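Local coordinates for leucine-rich Immune Molecule 1 (Anopheles gambiae, PDB 3OJA), which probably acts in mosquito innate immunity, pairing a leucine-rich repeat domain with a coiled-coil region that is thought to mediate dimerization, at residues A[109-114]-A[130-135]; A[71-76]-A[92-97]; A[124-129]-A[148-153]. All blocks are in the same frame, centred on the assembly; numbering follows the deposited sequence.

Contact 1: A[109-114]-A[130-135]. With NAG (2-acetamido-2-deoxy-beta-D-glucopyranose), chain D.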
# COMPACT_ATOMS: atom_id res chain seq x y z
N ASN A 109 22.26 17.15 -32.96
CA ASN A 109 23.36 16.50 -32.30
C ASN A 109 22.88 15.65 -31.12
O ASN A 109 21.71 15.24 -31.10
CB ASN A 109 24.40 17.56 -31.92
CG ASN A 109 25.35 17.84 -33.07
OD1 ASN A 109 26.36 17.16 -33.27
ND2 ASN A 109 25.02 18.84 -33.85
N ASN A 110 23.79 15.32 -30.21
CA ASN A 110 23.48 14.63 -28.98
C ASN A 110 23.90 15.54 -27.81
O ASN A 110 24.37 15.10 -26.77
CB ASN A 110 24.24 13.31 -28.96
CG ASN A 110 23.81 12.37 -27.81
OD1 ASN A 110 22.62 12.37 -27.35
ND2 ASN A 110 24.81 11.55 -27.33
N ILE A 111 23.74 16.84 -28.02
CA ILE A 111 24.33 17.80 -27.12
C ILE A 111 23.58 17.87 -25.81
O ILE A 111 22.33 17.98 -25.78
CB ILE A 111 24.36 19.20 -27.77
CG1 ILE A 111 25.33 19.22 -28.96
CG2 ILE A 111 24.81 20.22 -26.82
CD1 ILE A 111 25.53 20.64 -29.63
N SER A 112 24.33 17.85 -24.71
CA SER A 112 23.75 18.08 -23.40
C SER A 112 24.57 18.99 -22.47
O SER A 112 24.33 18.96 -21.31
CB SER A 112 23.51 16.74 -22.71
OG SER A 112 24.72 16.07 -22.37
N ARG A 113 25.55 19.72 -22.97
CA ARG A 113 26.23 20.80 -22.23
C ARG A 113 26.86 21.71 -23.29
O ARG A 113 27.32 21.25 -24.33
CB ARG A 113 27.41 20.32 -21.38
CG ARG A 113 27.14 19.39 -20.25
CD ARG A 113 26.57 20.13 -19.02
NE ARG A 113 26.71 19.34 -17.79
CZ ARG A 113 25.90 18.34 -17.42
NH1 ARG A 113 24.85 17.98 -18.19
NH2 ARG A 113 26.13 17.69 -16.28
N VAL A 114 26.95 22.99 -23.00
CA VAL A 114 27.55 23.93 -23.92
C VAL A 114 28.17 25.01 -23.11
O VAL A 114 27.48 25.61 -22.28
CB VAL A 114 26.48 24.66 -24.74
CG1 VAL A 114 27.14 25.74 -25.61
CG2 VAL A 114 25.65 23.70 -25.53
N ASN A 130 18.42 18.36 -29.65
CA ASN A 130 19.48 17.84 -28.81
C ASN A 130 18.96 17.24 -27.48
O ASN A 130 17.82 16.75 -27.41
CB ASN A 130 20.51 18.91 -28.59
CG ASN A 130 21.33 19.18 -29.81
OD1 ASN A 130 22.29 18.47 -30.10
ND2 ASN A 130 20.97 20.22 -30.52
N LYS A 131 19.78 17.26 -26.43
CA LYS A 131 19.41 16.58 -25.20
C LYS A 131 19.63 17.50 -24.05
O LYS A 131 20.03 17.05 -22.97
CB LYS A 131 20.27 15.35 -24.96
CG LYS A 131 20.15 14.32 -25.99
CD LYS A 131 18.90 13.47 -25.80
CE LYS A 131 18.74 12.45 -26.95
NZ LYS A 131 17.71 11.38 -26.75
N ILE A 132 19.44 18.79 -24.28
CA ILE A 132 19.50 19.72 -23.17
C ILE A 132 18.31 19.36 -22.28
O ILE A 132 17.22 19.01 -22.77
CB ILE A 132 19.39 21.19 -23.61
CG1 ILE A 132 20.46 21.53 -24.65
CG2 ILE A 132 19.54 22.07 -22.43
CD1 ILE A 132 21.81 21.87 -24.11
N THR A 133 18.54 19.39 -20.97
CA THR A 133 17.55 18.96 -19.99
C THR A 133 17.24 20.14 -19.08
O THR A 133 16.25 20.15 -18.37
CB THR A 133 18.04 17.78 -19.13
OG1 THR A 133 19.13 18.21 -18.30
CG2 THR A 133 18.51 16.66 -20.02
N MET A 134 18.08 21.16 -19.10
CA MET A 134 17.73 22.33 -18.35
C MET A 134 18.60 23.48 -18.81
O MET A 134 19.71 23.26 -19.22
CB MET A 134 17.93 22.08 -16.84
CG MET A 134 19.29 21.45 -16.44
SD MET A 134 19.53 21.23 -14.64
CE MET A 134 21.33 21.45 -14.54
N LEU A 135 18.08 24.70 -18.73
CA LEU A 135 18.81 25.85 -19.14
C LEU A 135 20.28 25.93 -18.59
O LEU A 135 21.14 26.54 -19.23
CB LEU A 135 18.02 27.10 -18.79
CG LEU A 135 16.74 27.32 -19.60
CD1 LEU A 135 16.36 28.80 -19.82
CD2 LEU A 135 16.89 26.71 -20.93
C1 NAG D . 24.52 10.36 -26.55
C2 NAG D . 25.04 9.02 -27.10
C3 NAG D . 25.05 7.83 -26.10
C4 NAG D . 25.55 8.31 -24.72
C5 NAG D . 24.67 9.47 -24.26
C6 NAG D . 25.09 9.90 -22.87
C7 NAG D . 25.03 8.60 -29.51
C8 NAG D . 24.37 7.83 -30.64
N2 NAG D . 24.33 8.74 -28.36
O3 NAG D . 25.77 6.66 -26.54
O4 NAG D . 25.63 7.25 -23.77
O5 NAG D . 24.80 10.57 -25.17
O6 NAG D . 25.94 11.04 -22.94
O7 NAG D . 26.17 9.09 -29.69

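Contact 2: A[71-76]-A[92-97]. With NAG (2-acetamido-2-deoxy-beta-D-glucopyranose), chain D.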
# COMPACT_ATOMS: atom_id res chain seq x y z
N TYR A 71 31.86 12.90 -32.49
CA TYR A 71 31.29 12.38 -31.22
C TYR A 71 31.93 13.06 -30.01
O TYR A 71 32.88 13.83 -30.13
CB TYR A 71 31.51 10.88 -31.14
CG TYR A 71 30.58 10.05 -32.02
CD1 TYR A 71 29.44 9.45 -31.49
CD2 TYR A 71 30.86 9.85 -33.40
CE1 TYR A 71 28.57 8.70 -32.27
CE2 TYR A 71 30.00 9.09 -34.20
CZ TYR A 71 28.85 8.53 -33.63
OH TYR A 71 27.97 7.77 -34.37
N GLU A 72 31.38 12.77 -28.83
CA GLU A 72 31.97 13.18 -27.53
C GLU A 72 32.23 14.68 -27.44
O GLU A 72 31.40 15.45 -27.85
CB GLU A 72 33.22 12.37 -27.19
CG GLU A 72 32.95 10.85 -26.95
CD GLU A 72 34.25 10.04 -26.88
OE1 GLU A 72 35.33 10.56 -27.29
OE2 GLU A 72 34.20 8.89 -26.42
N THR A 73 33.32 15.12 -26.86
CA THR A 73 33.48 16.56 -26.69
C THR A 73 34.06 17.26 -27.94
O THR A 73 34.99 16.76 -28.58
CB THR A 73 34.40 16.88 -25.50
OG1 THR A 73 33.90 16.28 -24.31
CG2 THR A 73 34.51 18.34 -25.30
N LEU A 74 33.49 18.40 -28.32
CA LEU A 74 34.03 19.24 -29.35
C LEU A 74 34.42 20.52 -28.67
O LEU A 74 33.53 21.27 -28.26
CB LEU A 74 32.99 19.54 -30.41
CG LEU A 74 33.50 20.55 -31.44
CD1 LEU A 74 34.69 19.93 -32.12
CD2 LEU A 74 32.39 20.98 -32.46
N ASP A 75 35.75 20.75 -28.52
CA ASP A 75 36.28 21.88 -27.73
C ASP A 75 37.02 22.93 -28.58
O ASP A 75 38.08 22.66 -29.11
CB ASP A 75 37.22 21.34 -26.64
CG ASP A 75 37.62 22.39 -25.64
OD1 ASP A 75 37.30 23.56 -25.95
OD2 ASP A 75 38.26 22.08 -24.58
N LEU A 76 36.46 24.11 -28.71
CA LEU A 76 37.01 25.11 -29.60
C LEU A 76 37.08 26.43 -28.87
O LEU A 76 37.24 27.50 -29.48
CB LEU A 76 36.14 25.24 -30.85
CG LEU A 76 36.07 23.92 -31.62
CD1 LEU A 76 35.11 23.95 -32.79
CD2 LEU A 76 37.41 23.51 -32.11
N VAL A 92 27.80 15.29 -31.37
CA VAL A 92 28.59 15.89 -30.30
C VAL A 92 27.79 15.79 -29.02
O VAL A 92 26.57 15.81 -29.08
CB VAL A 92 28.80 17.37 -30.56
CG1 VAL A 92 29.44 17.99 -29.40
CG2 VAL A 92 29.61 17.52 -31.71
N GLN A 93 28.45 15.70 -27.86
CA GLN A 93 27.75 15.60 -26.56
C GLN A 93 27.97 16.78 -25.67
O GLN A 93 27.05 17.15 -24.95
CB GLN A 93 28.18 14.40 -25.77
CG GLN A 93 27.74 13.11 -26.29
CD GLN A 93 28.16 11.97 -25.37
OE1 GLN A 93 27.57 11.78 -24.32
NE2 GLN A 93 29.21 11.23 -25.74
N GLU A 94 29.17 17.34 -25.68
CA GLU A 94 29.41 18.62 -25.01
C GLU A 94 30.17 19.53 -25.95
O GLU A 94 30.93 19.06 -26.77
CB GLU A 94 30.19 18.40 -23.73
CG GLU A 94 29.71 17.10 -23.00
CD GLU A 94 30.36 16.86 -21.63
OE1 GLU A 94 31.07 17.78 -21.14
OE2 GLU A 94 30.16 15.74 -21.07
N LEU A 95 29.93 20.84 -25.85
CA LEU A 95 30.42 21.77 -26.86
C LEU A 95 30.94 23.00 -26.18
O LEU A 95 30.22 23.59 -25.40
CB LEU A 95 29.25 22.17 -27.78
CG LEU A 95 29.45 23.36 -28.72
CD1 LEU A 95 30.57 23.04 -29.67
CD2 LEU A 95 28.16 23.73 -29.45
N LEU A 96 32.19 23.39 -26.45
CA LEU A 96 32.71 24.62 -25.84
C LEU A 96 33.26 25.53 -26.92
O LEU A 96 34.06 25.11 -27.70
CB LEU A 96 33.80 24.33 -24.81
CG LEU A 96 33.59 23.29 -23.69
CD1 LEU A 96 33.65 21.81 -24.11
CD2 LEU A 96 34.66 23.58 -22.71
N VAL A 97 32.82 26.78 -26.96
CA VAL A 97 33.21 27.71 -28.00
C VAL A 97 33.81 28.92 -27.29
O VAL A 97 33.71 29.05 -26.04
CB VAL A 97 31.97 28.21 -28.77
CG1 VAL A 97 31.30 27.10 -29.49
CG2 VAL A 97 30.93 28.89 -27.82
C1 NAG D . 24.52 10.36 -26.55
C2 NAG D . 25.04 9.02 -27.10
C3 NAG D . 25.05 7.83 -26.10
C4 NAG D . 25.55 8.31 -24.72
C5 NAG D . 24.67 9.47 -24.26
C6 NAG D . 25.09 9.90 -22.87
C7 NAG D . 25.03 8.60 -29.51
C8 NAG D . 24.37 7.83 -30.64
N2 NAG D . 24.33 8.74 -28.36
O3 NAG D . 25.77 6.66 -26.54
O4 NAG D . 25.63 7.25 -23.77
O5 NAG D . 24.80 10.57 -25.17
O6 NAG D . 25.94 11.04 -22.94
O7 NAG D . 26.17 9.09 -29.69

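Contact 3: A[124-129]-A[148-153]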
# COMPACT_ATOMS: atom_id res chain seq x y z
N ASN A 124 23.57 34.30 -31.50
CA ASN A 124 22.44 33.53 -31.92
C ASN A 124 22.71 32.02 -31.77
O ASN A 124 23.54 31.46 -32.51
CB ASN A 124 22.16 33.84 -33.36
CG ASN A 124 21.55 35.18 -33.55
OD1 ASN A 124 20.61 35.33 -34.33
ND2 ASN A 124 22.06 36.17 -32.86
N ILE A 125 22.03 31.33 -30.84
CA ILE A 125 22.29 29.91 -30.61
C ILE A 125 21.20 28.93 -31.11
O ILE A 125 20.05 29.04 -30.68
CB ILE A 125 22.48 29.66 -29.13
CG1 ILE A 125 23.72 30.41 -28.63
CG2 ILE A 125 22.51 28.17 -28.85
CD1 ILE A 125 23.72 30.55 -27.17
N TYR A 126 21.57 27.99 -32.00
CA TYR A 126 20.59 27.09 -32.59
C TYR A 126 20.81 25.64 -32.16
O TYR A 126 21.75 25.00 -32.59
CB TYR A 126 20.58 27.15 -34.12
CG TYR A 126 20.43 28.52 -34.66
CD1 TYR A 126 19.21 29.19 -34.61
CD2 TYR A 126 21.50 29.18 -35.20
CE1 TYR A 126 19.10 30.47 -35.07
CE2 TYR A 126 21.38 30.43 -35.68
CZ TYR A 126 20.20 31.09 -35.61
OH TYR A 126 20.17 32.38 -36.09
N LEU A 127 19.89 25.10 -31.38
CA LEU A 127 20.16 23.84 -30.74
C LEU A 127 19.01 22.86 -30.94
O LEU A 127 18.93 21.89 -30.25
CB LEU A 127 20.50 24.06 -29.26
CG LEU A 127 21.96 24.43 -28.98
CD1 LEU A 127 22.27 24.86 -27.54
CD2 LEU A 127 22.82 23.24 -29.35
N ALA A 128 18.16 23.10 -31.92
CA ALA A 128 17.06 22.19 -32.17
C ALA A 128 17.55 20.73 -32.22
O ALA A 128 18.61 20.46 -32.75
CB ALA A 128 16.30 22.55 -33.43
N ASN A 129 16.75 19.82 -31.63
CA ASN A 129 17.00 18.36 -31.60
C ASN A 129 18.29 17.97 -30.90
O ASN A 129 19.17 17.36 -31.47
CB ASN A 129 16.90 17.77 -33.01
CG ASN A 129 16.89 16.27 -33.00
OD1 ASN A 129 16.39 15.66 -32.05
ND2 ASN A 129 17.47 15.64 -34.05
N TYR A 148 18.84 35.18 -30.27
CA TYR A 148 17.93 34.20 -30.80
C TYR A 148 18.28 32.86 -30.21
O TYR A 148 19.38 32.45 -30.33
CB TYR A 148 18.06 34.13 -32.30
CG TYR A 148 17.04 33.23 -32.92
CD1 TYR A 148 15.88 33.74 -33.47
CD2 TYR A 148 17.21 31.85 -32.93
CE1 TYR A 148 14.91 32.91 -34.03
CE2 TYR A 148 16.23 31.00 -33.53
CZ TYR A 148 15.09 31.56 -34.07
OH TYR A 148 14.13 30.75 -34.60
N LEU A 149 17.35 32.15 -29.59
CA LEU A 149 17.71 30.93 -28.89
C LEU A 149 16.74 29.85 -29.23
O LEU A 149 15.61 29.90 -28.82
CB LEU A 149 17.70 31.17 -27.39
CG LEU A 149 17.97 29.98 -26.49
CD1 LEU A 149 19.22 29.35 -26.93
CD2 LEU A 149 18.07 30.36 -25.03
N ASP A 150 17.16 28.88 -30.02
CA ASP A 150 16.28 27.86 -30.49
C ASP A 150 16.62 26.53 -29.77
O ASP A 150 17.60 25.87 -30.08
CB ASP A 150 16.50 27.70 -31.95
CG ASP A 150 15.67 26.61 -32.55
OD1 ASP A 150 14.74 26.12 -31.90
OD2 ASP A 150 15.95 26.24 -33.71
N LEU A 151 15.79 26.16 -28.79
CA LEU A 151 15.96 24.94 -28.02
C LEU A 151 14.82 23.98 -28.33
O LEU A 151 14.52 23.14 -27.51
CB LEU A 151 15.96 25.26 -26.54
CG LEU A 151 17.34 25.64 -26.04
CD1 LEU A 151 17.40 26.37 -24.73
CD2 LEU A 151 18.07 24.38 -25.91
N LYS A 152 14.19 24.07 -29.50
CA LYS A 152 13.12 23.14 -29.82
C LYS A 152 13.58 21.68 -29.78
O LYS A 152 14.75 21.39 -30.03
CB LYS A 152 12.43 23.50 -31.14
CG LYS A 152 12.85 22.83 -32.36
CD LYS A 152 11.85 23.14 -33.47
CE LYS A 152 12.51 23.40 -34.84
NZ LYS A 152 13.50 24.55 -34.93
N LEU A 153 12.68 20.76 -29.48
CA LEU A 153 13.05 19.33 -29.52
C LEU A 153 14.22 18.99 -28.60
O LEU A 153 15.05 18.17 -28.93
CB LEU A 153 13.37 18.86 -30.95
CG LEU A 153 12.09 18.72 -31.76
CD1 LEU A 153 12.36 18.60 -33.20
CD2 LEU A 153 11.40 17.53 -31.28
O HOH W 1 18.37 24.70 -34.37

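Contact 1: A[109-114]-A[130-135]
Asn130 reaches across to Ile111 in the asparagine ladder of a leucine-rich repeat solenoid, where each repeat's loop is stitched to the next. Its OD1 accepts the backbone N-H of Ile111 at 3.0 Å, with an N-H...O angle of 159° and the donor tilted 20° from the carbonyl plane. With CG anti to its own carbonyl carbon (chi1 -73°), the Asn130 amide runs beside the Ile111 side chain, pointing the same way, and its ND2 goes to Leu127 O, so both ends of this buried amide are held. Lys131 N returns a bond to Ile111 O at 2.7 Å, closing a two-bond clasp between the loops. Asn109 and Val92 repeat the ladder bond one turn earlier, and Asn154 and Ile132 one turn later. The ladder side is the tightly packed one: Asn130 and Ile111 are both buried, with Asn130 OD1 beside Ile111 CB and Asn109 CB. Further along, the apolar contacts are wider, Ile132 CD1 standing 4.4 Å from Ile111 CG2 and 4.5 Å from Val114 CG2. On the other flank Lys131 is exposed. Its chain bends at the second side-chain torsion, and its CG passes 3.4 Å from Asn110 OD1 while NZ turns to Glu155 in a long, weak ion pair. Beyond it, Asn110 ND2 carries the N-linked sugar, joined covalently to NAG C1 at 1.5 Å.

Contact 2: A[71-76]-A[92-97]
Tyr71 and Val92 are nearest neighbours across the contact; the Tyr71 ring stacks on Tyr91, while its edge meets the sugar on Asn110, NAG O7 lying near the ring plane 3.5 Å from Tyr71 CE1. At the far end of the ring, Tyr71 OH hydrogen-bonds to Thr364 of helix 354-393. Glu72 and Gln93 run alongside each other, pointing the same way, at the corners the chain turns just ahead of strands 73-75 and 94-97. Another flat group, the Asp75 carboxylate, crosses the base of Leu96, with OD1 3.8 Å from Leu96 CB; CG anti to the backbone N (chi1 -170°) places it there, and the same oxygen takes the N-H of Glu77. Four backbone bonds join the two strands and their ends: Gln93 N to Glu72 O, Leu74 N to Glu94 O at 3.1 Å, Leu96 N to Leu74 O, and Leu76 N to Leu96 O at 2.8 Å. The strand directions differ by only 2°. On the buried face Leu74 and Leu95 lie side by side, CD2 to CD1 at 3.9 Å; before the corner, Val92 CG1 packs on Leu74 CB. The other face is more open and carries Thr73, whose CG2 meets Leu96 CD1 at 3.8 Å, together with Glu94. With strand 114-116 the pair forms a short second sheet, spanning three turns, beside the main strand row of the leucine-rich repeat solenoid.

Contact 3: A[124-129]-A[148-153]
Ile125 and Leu149 fill the buried face between two neighbouring parallel strands of the leucine-rich repeat solenoid, lying side by side with Ile125 CB 3.9 Å from Leu149 CD1; farther along, Leu127 CB meets Leu151 CD2. The backbone bonds follow the parallel register: Ile125 N to Tyr148 O, Asp150 N to Ile125 O at 3.0 Å and 172°, Leu127 N to Asp150 O, then Asn129 N to Lys152 O beyond the strands. The opposite face holds an aromatic pair, Tyr126 and Tyr148, whose ring centroids are 5.2 Å apart with planes at an oblique 49°. Tyr126 also stacks on His105 and Tyr148 meets His173, so the aromatic row crosses several repeats. Polar contacts gather at Asp150, where CG trans to the backbone N (chi1 178°) sets the carboxylate beside Ala128 and Lys152. Its OD1 takes Lys152 N at 3.2 Å from above the carboxylate plane, forming an Asx turn, and its OD2 makes a salt bridge with Lys152 NZ at 3.2 Å, though the hydrogen bond within it is weak. A water bridges the two segments, accepting from Ala128 N and donating to Asp150 OD2, 2.9 Å from each. Ala128 CB lies against the bent lysine chain, 3.6 Å from Lys152 CG, and Leu344 of helix 326-347 packs on both residues. A buried Asp150 carboxylate met by an ammonium group, a backbone N-H and a water donor would be expected to stay ionised, and through the water it ties the two repeats together.

The three contacts lie on neighbouring turns of one solenoid, with contact 1 in the middle. Contacts 1 and 2 have centres about 11 Å apart and are joined by a probable hydrogen bond from Ser112 N to Gln93 O (2.8 Å). Both also touch the sugar carried by Asn110. Contact 3, centred about 10 Å from contact 1, meets it through the apolar core, Ile111 CD1 on Leu127 CD2 at 3.8 Å and Ile132 CG1 on Leu151 CD2 at 3.9 Å; the segments of these two contacts alternate along the chain. Contacts 2 and 3 do not touch, their centres being about 16 Å and their nearest atoms about 5 Å apart.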